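Local coordinates for protein CopN (Chlamydia pneumoniae, PDB 4NRH) that probably acts as a gatekeeper of type III secretion, binding the chaperone Scc3 in a complex that directs secretion of the translocators, at residues D39-D44 / G80-A85; K246-V251 / D299-N304; R126-E131 / L143-D148; K235-K240 / S278-S283. One frame throughout, in Å; residues are numbered along the deposited sequence.

Interaction 1. Residues D39-D44 / G80-A85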
loop_
_atom_site.group_PDB
_atom_site.type_symbol
_atom_site.label_atom_id
_atom_site.label_comp_id
_atom_site.label_asym_id
_atom_site.label_seq_id
_atom_site.Cartn_x
_atom_site.Cartn_y
_atom_site.Cartn_z
ATOM N N ASP A 39 33.323 -30.983 -17.604
ATOM C CA ASP A 39 34.077 -31.942 -18.405
ATOM C C ASP A 39 34.717 -31.299 -19.633
ATOM O O ASP A 39 35.648 -31.853 -20.216
ATOM C CB ASP A 39 33.170 -33.097 -18.838
ATOM C CG ASP A 39 32.679 -33.925 -17.666
ATOM O OD1 ASP A 39 33.284 -33.836 -16.576
ATOM O OD2 ASP A 39 31.683 -34.661 -17.833
ATOM N N ALA A 40 34.215 -30.131 -20.022
ATOM C CA ALA A 40 34.732 -29.427 -21.190
ATOM C C ALA A 40 35.947 -28.574 -20.840
ATOM O O ALA A 40 36.667 -28.110 -21.724
ATOM C CB ALA A 40 33.644 -28.565 -21.812
ATOM N N ILE A 41 36.171 -28.373 -19.546
ATOM C CA ILE A 41 37.268 -27.532 -19.081
ATOM C C ILE A 41 38.449 -28.381 -18.617
ATOM O O ILE A 41 38.341 -29.142 -17.656
ATOM C CB ILE A 41 36.821 -26.610 -17.931
ATOM C CG1 ILE A 41 35.642 -25.744 -18.375
ATOM C CG2 ILE A 41 37.975 -25.737 -17.464
ATOM C CD1 ILE A 41 34.939 -25.046 -17.237
ATOM N N GLY A 42 39.575 -28.245 -19.310
ATOM C CA GLY A 42 40.770 -29.005 -18.992
ATOM C C GLY A 42 41.560 -28.432 -17.832
ATOM O O GLY A 42 41.355 -27.285 -17.433
ATOM N N ASP A 43 42.461 -29.244 -17.284
ATOM C CA ASP A 43 43.291 -28.849 -16.150
ATOM C C ASP A 43 44.157 -27.632 -16.459
ATOM O O ASP A 43 44.502 -26.860 -15.563
ATOM C CB ASP A 43 44.183 -30.016 -15.716
ATOM C CG ASP A 43 43.394 -31.160 -15.112
ATOM O OD1 ASP A 43 42.192 -30.972 -14.833
ATOM O OD2 ASP A 43 43.976 -32.246 -14.914
ATOM N N ASP A 44 44.506 -27.468 -17.730
ATOM C CA ASP A 44 45.423 -26.415 -18.149
ATOM C C ASP A 44 44.692 -25.210 -18.736
ATOM O O ASP A 44 45.295 -24.379 -19.414
ATOM C CB ASP A 44 46.425 -26.964 -19.167
ATOM C CG ASP A 44 45.749 -27.546 -20.395
ATOM O OD1 ASP A 44 44.538 -27.848 -20.325
ATOM O OD2 ASP A 44 46.428 -27.701 -21.431
ATOM N N GLY A 80 44.752 -28.162 -8.537
ATOM C CA GLY A 80 44.966 -26.902 -7.852
ATOM C C GLY A 80 45.079 -25.723 -8.799
ATOM O O GLY A 80 44.496 -24.665 -8.561
ATOM N N LYS A 81 45.839 -25.912 -9.873
ATOM C CA LYS A 81 46.051 -24.866 -10.868
ATOM C C LYS A 81 44.735 -24.437 -11.513
ATOM O O LYS A 81 44.501 -23.250 -11.735
ATOM C CB LYS A 81 47.033 -25.345 -11.940
ATOM C CG LYS A 81 48.444 -25.590 -11.420
ATOM C CD LYS A 81 49.147 -24.301 -11.025
ATOM C CE LYS A 81 49.636 -23.536 -12.243
ATOM N NZ LYS A 81 50.551 -22.425 -11.859
ATOM N N LEU A 82 43.885 -25.415 -11.815
ATOM C CA LEU A 82 42.575 -25.147 -12.398
ATOM C C LEU A 82 41.710 -24.329 -11.443
ATOM O O LEU A 82 41.056 -23.369 -11.854
ATOM C CB LEU A 82 41.863 -26.453 -12.757
ATOM C CG LEU A 82 40.999 -26.508 -14.024
ATOM C CD1 LEU A 82 39.770 -27.381 -13.795
ATOM C CD2 LEU A 82 40.597 -25.125 -14.527
ATOM N N LYS A 83 41.704 -24.720 -10.171
ATOM C CA LYS A 83 40.895 -24.040 -9.164
ATOM C C LYS A 83 41.279 -22.570 -9.047
ATOM O O LYS A 83 40.412 -21.705 -8.933
ATOM C CB LYS A 83 41.029 -24.727 -7.804
ATOM C CG LYS A 83 40.227 -24.053 -6.699
ATOM C CD LYS A 83 39.840 -25.030 -5.602
ATOM C CE LYS A 83 38.995 -24.348 -4.538
ATOM N NZ LYS A 83 37.805 -25.162 -4.166
ATOM N N GLU A 84 42.578 -22.293 -9.081
ATOM C CA GLU A 84 43.067 -20.920 -9.052
ATOM C C GLU A 84 42.564 -20.148 -10.267
ATOM O O GLU A 84 42.144 -18.995 -10.154
ATOM C CB GLU A 84 44.597 -20.889 -9.001
ATOM C CG GLU A 84 45.181 -19.485 -9.014
ATOM C CD GLU A 84 46.693 -19.478 -9.130
ATOM O OE1 GLU A 84 47.284 -20.562 -9.316
ATOM O OE2 GLU A 84 47.290 -18.384 -9.040
ATOM N N ALA A 85 42.611 -20.793 -11.429
ATOM C CA ALA A 85 42.152 -20.180 -12.669
ATOM C C ALA A 85 40.647 -19.926 -12.638
ATOM O O ALA A 85 40.169 -18.916 -13.155
ATOM C CB ALA A 85 42.517 -21.056 -13.859
#

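Interaction 2. Residues K246-V251 / D299-N304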
loop_
_atom_site.group_PDB
_atom_site.type_symbol
_atom_site.label_atom_id
_atom_site.label_comp_id
_atom_site.label_asym_id
_atom_site.label_seq_id
_atom_site.Cartn_x
_atom_site.Cartn_y
_atom_site.Cartn_z
ATOM N N LYS A 246 -17.576 19.254 -11.414
ATOM C CA LYS A 246 -16.382 18.686 -12.035
ATOM C C LYS A 246 -16.513 17.178 -12.222
ATOM O O LYS A 246 -16.088 16.630 -13.240
ATOM C CB LYS A 246 -15.141 19.007 -11.202
ATOM C CG LYS A 246 -14.667 20.446 -11.330
ATOM C CD LYS A 246 -13.337 20.655 -10.625
ATOM C CE LYS A 246 -13.480 20.493 -9.121
ATOM N NZ LYS A 246 -12.200 20.760 -8.408
ATOM N N VAL A 247 -17.096 16.511 -11.232
ATOM C CA VAL A 247 -17.312 15.071 -11.300
ATOM C C VAL A 247 -18.305 14.730 -12.409
ATOM O O VAL A 247 -18.092 13.791 -13.179
ATOM C CB VAL A 247 -17.822 14.514 -9.955
ATOM C CG1 VAL A 247 -18.252 13.063 -10.106
ATOM C CG2 VAL A 247 -16.747 14.645 -8.888
ATOM N N GLU A 248 -19.384 15.503 -12.493
ATOM C CA GLU A 248 -20.401 15.289 -13.517
ATOM C C GLU A 248 -19.834 15.521 -14.914
ATOM O O GLU A 248 -20.112 14.757 -15.839
ATOM C CB GLU A 248 -21.606 16.206 -13.284
ATOM C CG GLU A 248 -22.700 16.060 -14.330
ATOM C CD GLU A 248 -23.847 17.028 -14.119
ATOM O OE1 GLU A 248 -23.841 17.748 -13.098
ATOM O OE2 GLU A 248 -24.754 17.073 -14.976
ATOM N N ARG A 249 -19.036 16.575 -15.055
ATOM C CA ARG A 249 -18.425 16.912 -16.337
ATOM C C ARG A 249 -17.473 15.817 -16.806
ATOM O O ARG A 249 -17.431 15.485 -17.990
ATOM C CB ARG A 249 -17.675 18.241 -16.242
ATOM C CG ARG A 249 -17.189 18.770 -17.583
ATOM C CD ARG A 249 -16.467 20.098 -17.430
ATOM N NE ARG A 249 -15.219 19.953 -16.685
ATOM C CZ ARG A 249 -14.290 20.899 -16.588
ATOM N NH1 ARG A 249 -14.463 22.066 -17.194
ATOM N NH2 ARG A 249 -13.186 20.677 -15.887
ATOM N N GLU A 250 -16.708 15.265 -15.869
ATOM C CA GLU A 250 -15.752 14.208 -16.176
ATOM C C GLU A 250 -16.467 12.957 -16.677
ATOM O O GLU A 250 -16.017 12.306 -17.620
ATOM C CB GLU A 250 -14.905 13.877 -14.945
ATOM C CG GLU A 250 -13.904 12.751 -15.158
ATOM C CD GLU A 250 -12.852 13.090 -16.198
ATOM O OE1 GLU A 250 -12.548 14.289 -16.374
ATOM O OE2 GLU A 250 -12.328 12.156 -16.843
ATOM N N VAL A 251 -17.584 12.628 -16.035
ATOM C CA VAL A 251 -18.388 11.478 -16.427
ATOM C C VAL A 251 -19.023 11.685 -17.802
ATOM O O VAL A 251 -19.052 10.768 -18.625
ATOM C CB VAL A 251 -19.491 11.189 -15.386
ATOM C CG1 VAL A 251 -20.474 10.153 -15.909
ATOM C CG2 VAL A 251 -18.871 10.721 -14.079
ATOM N N ASP A 299 -27.759 13.412 -7.767
ATOM C CA ASP A 299 -28.993 14.153 -7.532
ATOM C C ASP A 299 -29.234 15.204 -8.613
ATOM O O ASP A 299 -30.348 15.342 -9.117
ATOM C CB ASP A 299 -28.963 14.812 -6.152
ATOM C CG ASP A 299 -28.971 13.799 -5.023
ATOM O OD1 ASP A 299 -29.479 12.676 -5.233
ATOM O OD2 ASP A 299 -28.472 14.125 -3.926
ATOM N N ALA A 300 -28.184 15.944 -8.956
ATOM C CA ALA A 300 -28.260 16.979 -9.982
ATOM C C ALA A 300 -28.635 16.404 -11.346
ATOM O O ALA A 300 -29.392 17.013 -12.101
ATOM C CB ALA A 300 -26.939 17.730 -10.072
ATOM N N VAL A 301 -28.094 15.229 -11.653
ATOM C CA VAL A 301 -28.300 14.589 -12.950
ATOM C C VAL A 301 -29.730 14.078 -13.139
ATOM O O VAL A 301 -30.303 14.204 -14.223
ATOM C CB VAL A 301 -27.303 13.419 -13.152
ATOM C CG1 VAL A 301 -27.738 12.515 -14.297
ATOM C CG2 VAL A 301 -25.902 13.954 -13.399
ATOM N N ASN A 302 -30.322 13.543 -12.076
ATOM C CA ASN A 302 -31.639 12.922 -12.183
ATOM C C ASN A 302 -32.789 13.921 -12.094
ATOM O O ASN A 302 -32.639 15.021 -11.560
ATOM C CB ASN A 302 -31.806 11.853 -11.102
ATOM C CG ASN A 302 -31.023 10.590 -11.406
ATOM O OD1 ASN A 302 -31.425 9.783 -12.245
ATOM N ND2 ASN A 302 -29.897 10.413 -10.724
ATOM N N ILE A 303 -33.936 13.518 -12.631
ATOM C CA ILE A 303 -35.096 14.393 -12.755
ATOM C C ILE A 303 -35.829 14.578 -11.431
ATOM O O ILE A 303 -36.439 13.643 -10.912
ATOM C CB ILE A 303 -36.089 13.844 -13.798
ATOM C CG1 ILE A 303 -35.336 13.281 -15.006
ATOM C CG2 ILE A 303 -37.076 14.924 -14.215
ATOM C CD1 ILE A 303 -36.227 12.590 -16.014
ATOM N N ASN A 304 -35.768 15.791 -10.891
ATOM C CA ASN A 304 -36.436 16.108 -9.634
ATOM C C ASN A 304 -37.662 16.989 -9.847
ATOM O O ASN A 304 -38.664 16.551 -10.410
ATOM C CB ASN A 304 -35.463 16.792 -8.671
ATOM C CG ASN A 304 -34.278 15.913 -8.319
ATOM O OD1 ASN A 304 -33.990 14.933 -9.005
ATOM N ND2 ASN A 304 -33.581 16.263 -7.244
#

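Interaction 3. Residues R126-E131 / L143-D148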
loop_
_atom_site.group_PDB
_atom_site.type_symbol
_atom_site.label_atom_id
_atom_site.label_comp_id
_atom_site.label_asym_id
_atom_site.label_seq_id
_atom_site.Cartn_x
_atom_site.Cartn_y
_atom_site.Cartn_z
ATOM N N ARG A 126 13.546 -11.317 -14.073
ATOM C CA ARG A 126 14.794 -10.807 -13.511
ATOM C C ARG A 126 15.254 -9.558 -14.252
ATOM O O ARG A 126 15.780 -8.624 -13.646
ATOM C CB ARG A 126 15.891 -11.873 -13.553
ATOM C CG ARG A 126 15.635 -13.058 -12.646
ATOM C CD ARG A 126 16.867 -13.937 -12.501
ATOM N NE ARG A 126 17.298 -14.534 -13.763
ATOM C CZ ARG A 126 16.844 -15.691 -14.234
ATOM N NH1 ARG A 126 15.935 -16.374 -13.552
ATOM N NH2 ARG A 126 17.295 -16.164 -15.389
ATOM N N SER A 127 15.056 -9.550 -15.565
ATOM C CA SER A 127 15.367 -8.380 -16.375
ATOM C C SER A 127 14.506 -7.190 -15.955
ATOM O O SER A 127 15.001 -6.070 -15.826
ATOM C CB SER A 127 15.165 -8.686 -17.860
ATOM O OG SER A 127 15.432 -7.544 -18.655
ATOM N N LEU A 128 13.217 -7.442 -15.747
ATOM C CA LEU A 128 12.301 -6.410 -15.272
ATOM C C LEU A 128 12.698 -5.874 -13.900
ATOM O O LEU A 128 12.741 -4.660 -13.692
ATOM C CB LEU A 128 10.869 -6.944 -15.218
ATOM C CG LEU A 128 9.863 -5.963 -14.613
ATOM C CD1 LEU A 128 9.586 -4.816 -15.574
ATOM C CD2 LEU A 128 8.579 -6.670 -14.227
ATOM N N TYR A 129 12.977 -6.779 -12.965
ATOM C CA TYR A 129 13.392 -6.388 -11.621
ATOM C C TYR A 129 14.627 -5.494 -11.660
ATOM O O TYR A 129 14.688 -4.472 -10.974
ATOM C CB TYR A 129 13.670 -7.617 -10.751
ATOM C CG TYR A 129 14.098 -7.258 -9.344
ATOM C CD1 TYR A 129 13.159 -6.941 -8.373
ATOM C CD2 TYR A 129 15.442 -7.223 -8.993
ATOM C CE1 TYR A 129 13.545 -6.605 -7.090
ATOM C CE2 TYR A 129 15.838 -6.888 -7.712
ATOM C CZ TYR A 129 14.885 -6.580 -6.765
ATOM O OH TYR A 129 15.272 -6.246 -5.488
ATOM N N LEU A 130 15.611 -5.893 -12.461
ATOM C CA LEU A 130 16.838 -5.121 -12.618
ATOM C C LEU A 130 16.547 -3.730 -13.175
ATOM O O LEU A 130 17.136 -2.745 -12.737
ATOM C CB LEU A 130 17.826 -5.862 -13.523
ATOM C CG LEU A 130 18.973 -6.584 -12.810
ATOM C CD1 LEU A 130 18.456 -7.417 -11.646
ATOM C CD2 LEU A 130 19.755 -7.448 -13.786
ATOM N N GLU A 131 15.644 -3.659 -14.148
ATOM C CA GLU A 131 15.256 -2.380 -14.737
ATOM C C GLU A 131 14.511 -1.493 -13.740
ATOM O O GLU A 131 14.784 -0.297 -13.636
ATOM C CB GLU A 131 14.391 -2.600 -15.980
ATOM C CG GLU A 131 13.893 -1.310 -16.613
ATOM C CD GLU A 131 13.044 -1.547 -17.847
ATOM O OE1 GLU A 131 12.825 -2.724 -18.206
ATOM O OE2 GLU A 131 12.594 -0.555 -18.459
ATOM N N LEU A 143 3.560 1.929 -13.637
ATOM C CA LEU A 143 2.330 1.555 -14.327
ATOM C C LEU A 143 2.514 1.544 -15.841
ATOM O O LEU A 143 2.181 0.562 -16.505
ATOM C CB LEU A 143 1.190 2.504 -13.951
ATOM C CG LEU A 143 -0.150 2.213 -14.630
ATOM C CD1 LEU A 143 -0.705 0.870 -14.175
ATOM C CD2 LEU A 143 -1.149 3.330 -14.368
ATOM N N SER A 144 3.044 2.641 -16.376
ATOM C CA SER A 144 3.312 2.759 -17.806
ATOM C C SER A 144 4.238 1.647 -18.284
ATOM O O SER A 144 4.083 1.124 -19.388
ATOM C CB SER A 144 3.922 4.123 -18.129
ATOM O OG SER A 144 3.126 5.173 -17.609
ATOM N N MET A 145 5.206 1.300 -17.442
ATOM C CA MET A 145 6.161 0.243 -17.745
ATOM C C MET A 145 5.463 -1.106 -17.896
ATOM O O MET A 145 5.703 -1.836 -18.857
ATOM C CB MET A 145 7.231 0.171 -16.654
ATOM C CG MET A 145 8.376 -0.777 -16.957
ATOM S SD MET A 145 9.581 -0.831 -15.618
ATOM C CE MET A 145 9.884 0.916 -15.371
ATOM N N LEU A 146 4.602 -1.431 -16.936
ATOM C CA LEU A 146 3.887 -2.705 -16.934
ATOM C C LEU A 146 2.798 -2.769 -18.005
ATOM O O LEU A 146 2.466 -3.847 -18.495
ATOM C CB LEU A 146 3.266 -2.965 -15.559
ATOM C CG LEU A 146 4.081 -3.719 -14.504
ATOM C CD1 LEU A 146 5.386 -3.009 -14.177
ATOM C CD2 LEU A 146 3.251 -3.921 -13.244
ATOM N N GLN A 147 2.242 -1.612 -18.356
ATOM C CA GLN A 147 1.079 -1.549 -19.237
ATOM C C GLN A 147 1.349 -2.082 -20.642
ATOM O O GLN A 147 0.457 -2.646 -21.279
ATOM C CB GLN A 147 0.565 -0.109 -19.323
ATOM C CG GLN A 147 -0.447 0.246 -18.242
ATOM C CD GLN A 147 -1.030 1.633 -18.421
ATOM O OE1 GLN A 147 -0.362 2.540 -18.919
ATOM N NE2 GLN A 147 -2.282 1.806 -18.014
ATOM N N ASP A 148 2.573 -1.904 -21.124
ATOM C CA ASP A 148 2.939 -2.367 -22.459
ATOM C C ASP A 148 3.314 -3.845 -22.470
ATOM O O ASP A 148 3.181 -4.518 -23.492
ATOM C CB ASP A 148 4.101 -1.538 -23.012
ATOM C CG ASP A 148 3.810 -0.052 -23.009
ATOM O OD1 ASP A 148 2.641 0.326 -23.241
ATOM O OD2 ASP A 148 4.751 0.736 -22.782
#

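Interaction 4. Residues K235-K240 / S278-S283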
loop_
_atom_site.group_PDB
_atom_site.type_symbol
_atom_site.label_atom_id
_atom_site.label_comp_id
_atom_site.label_asym_id
_atom_site.label_seq_id
_atom_site.Cartn_x
_atom_site.Cartn_y
_atom_site.Cartn_z
ATOM N N LYS A 235 -8.277 10.437 -11.985
ATOM C CA LYS A 235 -8.253 11.876 -12.229
ATOM C C LYS A 235 -9.127 12.596 -11.212
ATOM O O LYS A 235 -8.764 13.654 -10.696
ATOM C CB LYS A 235 -8.730 12.191 -13.649
ATOM C CG LYS A 235 -8.589 13.651 -14.047
ATOM C CD LYS A 235 -8.883 13.848 -15.525
ATOM C CE LYS A 235 -8.873 15.321 -15.903
ATOM N NZ LYS A 235 -9.212 15.525 -17.340
ATOM N N ILE A 236 -10.284 12.008 -10.931
ATOM C CA ILE A 236 -11.223 12.562 -9.964
ATOM C C ILE A 236 -10.691 12.431 -8.535
ATOM O O ILE A 236 -10.797 13.365 -7.739
ATOM C CB ILE A 236 -12.599 11.880 -10.085
ATOM C CG1 ILE A 236 -13.238 12.221 -11.432
ATOM C CG2 ILE A 236 -13.513 12.314 -8.967
ATOM C CD1 ILE A 236 -14.611 11.616 -11.628
ATOM N N ILE A 237 -10.118 11.272 -8.216
ATOM C CA ILE A 237 -9.528 11.048 -6.899
ATOM C C ILE A 237 -8.364 12.004 -6.644
ATOM O O ILE A 237 -8.215 12.544 -5.547
ATOM C CB ILE A 237 -9.035 9.592 -6.741
ATOM C CG1 ILE A 237 -10.220 8.643 -6.568
ATOM C CG2 ILE A 237 -8.098 9.457 -5.551
ATOM C CD1 ILE A 237 -9.806 7.217 -6.282
ATOM N N ASN A 238 -7.557 12.233 -7.675
ATOM C CA ASN A 238 -6.385 13.093 -7.558
ATOM C C ASN A 238 -6.738 14.577 -7.613
ATOM O O ASN A 238 -5.854 15.436 -7.594
ATOM C CB ASN A 238 -5.367 12.755 -8.649
ATOM C CG ASN A 238 -4.537 11.529 -8.312
ATOM O OD1 ASN A 238 -3.437 11.639 -7.772
ATOM N ND2 ASN A 238 -5.065 10.353 -8.628
ATOM N N ASP A 239 -8.032 14.875 -7.682
ATOM C CA ASP A 239 -8.506 16.250 -7.581
ATOM C C ASP A 239 -8.733 16.569 -6.105
ATOM O O ASP A 239 -9.655 16.045 -5.480
ATOM C CB ASP A 239 -9.792 16.444 -8.391
ATOM C CG ASP A 239 -10.222 17.900 -8.482
ATOM O OD1 ASP A 239 -9.696 18.745 -7.728
ATOM O OD2 ASP A 239 -11.096 18.202 -9.322
ATOM N N LYS A 240 -7.884 17.430 -5.555
ATOM C CA LYS A 240 -7.875 17.684 -4.118
ATOM C C LYS A 240 -9.020 18.590 -3.657
ATOM O O LYS A 240 -9.249 18.743 -2.458
ATOM C CB LYS A 240 -6.531 18.296 -3.713
ATOM C CG LYS A 240 -5.326 17.520 -4.228
ATOM C CD LYS A 240 -5.360 16.067 -3.781
ATOM C CE LYS A 240 -4.045 15.365 -4.073
ATOM N NZ LYS A 240 -3.714 15.367 -5.526
ATOM N N SER A 278 -7.766 1.359 0.088
ATOM C CA SER A 278 -7.781 2.538 0.946
ATOM C C SER A 278 -6.547 3.404 0.710
ATOM O O SER A 278 -6.562 4.609 0.962
ATOM C CB SER A 278 -7.856 2.126 2.417
ATOM O OG SER A 278 -6.638 1.549 2.855
ATOM N N ARG A 279 -5.481 2.775 0.226
ATOM C CA ARG A 279 -4.218 3.457 -0.035
ATOM C C ARG A 279 -4.342 4.485 -1.162
ATOM O O ARG A 279 -3.521 5.394 -1.278
ATOM C CB ARG A 279 -3.133 2.431 -0.370
ATOM C CG ARG A 279 -1.716 2.967 -0.305
ATOM C CD ARG A 279 -0.709 1.866 -0.589
ATOM N NE ARG A 279 0.659 2.373 -0.622
ATOM C CZ ARG A 279 1.436 2.487 0.449
ATOM N NH1 ARG A 279 0.980 2.132 1.643
ATOM N NH2 ARG A 279 2.670 2.956 0.327
ATOM N N LEU A 280 -5.373 4.333 -1.989
ATOM C CA LEU A 280 -5.645 5.268 -3.080
ATOM C C LEU A 280 -5.897 6.692 -2.593
ATOM O O LEU A 280 -5.696 7.653 -3.336
ATOM C CB LEU A 280 -6.854 4.797 -3.889
ATOM C CG LEU A 280 -6.663 3.598 -4.811
ATOM C CD1 LEU A 280 -7.958 3.318 -5.544
ATOM C CD2 LEU A 280 -5.533 3.859 -5.790
ATOM N N PHE A 281 -6.336 6.823 -1.346
ATOM C CA PHE A 281 -6.710 8.124 -0.805
ATOM C C PHE A 281 -5.695 8.613 0.225
ATOM O O PHE A 281 -5.418 7.933 1.213
ATOM C CB PHE A 281 -8.110 8.055 -0.186
ATOM C CG PHE A 281 -9.159 7.523 -1.126
ATOM C CD1 PHE A 281 -9.392 6.161 -1.227
ATOM C CD2 PHE A 281 -9.901 8.385 -1.916
ATOM C CE1 PHE A 281 -10.351 5.668 -2.093
ATOM C CE2 PHE A 281 -10.862 7.898 -2.784
ATOM C CZ PHE A 281 -11.085 6.538 -2.872
ATOM N N SER A 282 -5.142 9.797 -0.019
ATOM C CA SER A 282 -4.119 10.369 0.849
ATOM C C SER A 282 -4.703 10.977 2.122
ATOM O O SER A 282 -3.968 11.289 3.059
ATOM C CB SER A 282 -3.319 11.431 0.091
ATOM O OG SER A 282 -4.178 12.424 -0.441
ATOM N N SER A 283 -6.019 11.150 2.152
ATOM C CA SER A 283 -6.686 11.648 3.351
ATOM C C SER A 283 -8.124 11.155 3.455
ATOM O O SER A 283 -8.817 11.012 2.447
ATOM C CB SER A 283 -6.658 13.177 3.377
ATOM O OG SER A 283 -7.719 13.719 2.613
#

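Interaction 1. Residues D39-D44 / G80-A85
L82 packs its branched end against the chain of I41, G42 and D43, and the carbonyl oxygen of G42 lies against the branch point CG. Three leucine carbons are near that oxygen: CG of L82 is 3.5 Å from G42 O, CD2 of L82 is 3.7 Å from it, and CD1 of L82 is 4.0 Å away. The D43 carbonyl adds a second oxygen, with D43 O 3.8 Å from L82 CG. Both leucine torsions lie far from staggered values (chi1 -143°, chi2 -144°), an uncommon shape, and in it CD2 is the methyl nearest I41 CG2. That meeting is purely apolar: I41 CG2 stands 4.0 Å from L82 CD2, and the two side chains cross at about a right angle. In I41, CG1 lies beside the backbone N (chi1 -57°), which leaves CG2 anti to it and turned to the leucine. The D43 carboxylate is peripheral, its OD1 reaching only to 4.5 Å from L82 CD1. The backbones nevertheless run close, D43 CA lying 5.3 Å from L82 CA. The contact joins the chain leaving helix 31-40 to the first turn of helix 80-97, within the HrpJ-like region. Helix 47-57 lines the same neighbourhood, its L53 touching I41 and its P47 and I50 touching A85. With the G42 and D43 carbonyls set against leucine carbons and methyl meeting methyl, the two segments are joined here by van der Waals contact alone, and the fit depends on shape.

Interaction 2. Residues K246-V251 / D299-N304
E248 OE2 has two neighbours: R252 NE, one turn further along the same helix, forms a salt bridge with it, while CG2 of V301 lies 3.7 Å from OE2 as a purely van der Waals contact. The glutamate chain runs straight out from its helix, CG anti to the backbone N (chi1 179°) and the next torsion also extended (chi2 -177°), which carries the carboxylate across to the end of the other helix. Along the way its carbons pass the same methyl: E248 CD is 3.8 Å from V301 CG2, and E248 CG is 3.9 Å from V301 CG2. V301 presents this branch because CG2 is anti to its own carbonyl carbon, CG1 being the methyl anti to the backbone N (chi1 164°). The glutamate's second oxygen faces the neighbouring alanine, with E248 OE1 4.3 Å from A300 CB. Here helix 244-255, whose residues 246-251 belong to the third helical domain of the LcrE family, meets the last turn of helix 284-301 in an all-helical part of the fold. The backbones come nearest at E248 CA and V301 CA, 8.0 Å apart, and the small surface interface is carried chiefly by E248 on V301. N302 is the first residue past the helix to leave helical backbone angles, and its ND2 bonds back to L298 O. Elsewhere on helix 244-255, V247 and V251 pack on helix 259-272 through L266, with V262 and V265 also touching V251.

Interaction 3. Residues R126-E131 / L143-D148
M145 touches the ends of L128 and E131 with its sulfur, meeting a methyl of one and the carboxylate of the other. M145 SD is 4.0 Å from L128 CD1 and 4.2 Å from E131 OE2, and E131 CD is likewise 4.2 Å from M145 SD. The methionine reaches across by an extended start, with CG anti to the backbone N (chi1 -173°) and chi2 also near 180°; only the last torsion bends (chi3 -50°), turning CE aside. L128 comes at it obliquely. E131 instead comes from the opposite direction, its extended chain bringing CD and OE2 to the sulfur. That carboxylate has its strong partner outside the two segments: E131 OE1 forms a salt bridge with R149 NH1. The helices 122-133 and 139-149, consecutive in the HrpJ-like region, are joined here, and their nearest CA atoms, those of L128 and L146, are 9.3 Å apart. Helix 152-172 packs on both, through V158 touching L128 and M155 touching L146, while H137 in the connecting loop also touches M145. The chemistry is mixed: the polarisable sulfur packs on a methyl of the buried L128 and beside a carboxylate whose charge is probably balanced by R149, so dispersion provides the direct link, and the pairing with R149 probably helps to hold the glutamate.

Interaction 4. Residues K235-K240 / S278-S283
The F281 ring receives I237 at an oblique angle, neither squarely over its face nor at its edge, while S278 O lies in the ring plane at its edge. I237 CD1 sits 3.7 Å from F281 CZ and 3.7 Å from F281 CE2, equally near the two carbons of that ring bond; I237 CG1 follows at 3.9 Å from F281 CE2. The two side chains cross at about a right angle. In I237, CG1 is anti to the carbonyl carbon (chi1 -74°) and the chain continues extended (chi2 -175°), which together bring CD1 to the ring and leave CG2 for the backbone, where I237 CG2 is 3.7 Å from L280 O. L280 adds a looser apolar touch, its CD1 4.4 Å from I237 CD1. The contact packs the end of helix 226-237 against the loop before helix 284-301. That loop is directly tied to the chaperone: R279 forms a salt bridge with D29 of the chaperone chain, and Y49 of the chaperone chain packs on F281. At the loop's end S283 is the N-cap of helix 284-301, its OG bonding K286 N. Between the segments the chemistry is apolar: I237 packs against the same ring that Y49 of the chaperone chain touches, so this hydrophobic contact within CopN continues into the interface with its partner.

From the N terminus, interaction 1 comes first and closes a loop of 35 residues, tying the chain after helix 31-40 to the start of helix 80-97. Interaction 3 follows in series, a short closure of 11 residues between consecutive helices in the same HrpJ-like region. Interactions 4 and 2 then alternate, so they cross along the chain, and none of the four nests. Interaction 4 joins the end of helix 226-237 to the loop before helix 284-301; interaction 2 joins helix 244-255 to that last helix's end. These two also touch directly, D239 OD2 meeting K246 NZ in a salt bridge. Interactions 1 and 2 lie on opposite sides of the chain's centre, their own centres about 78 Å apart.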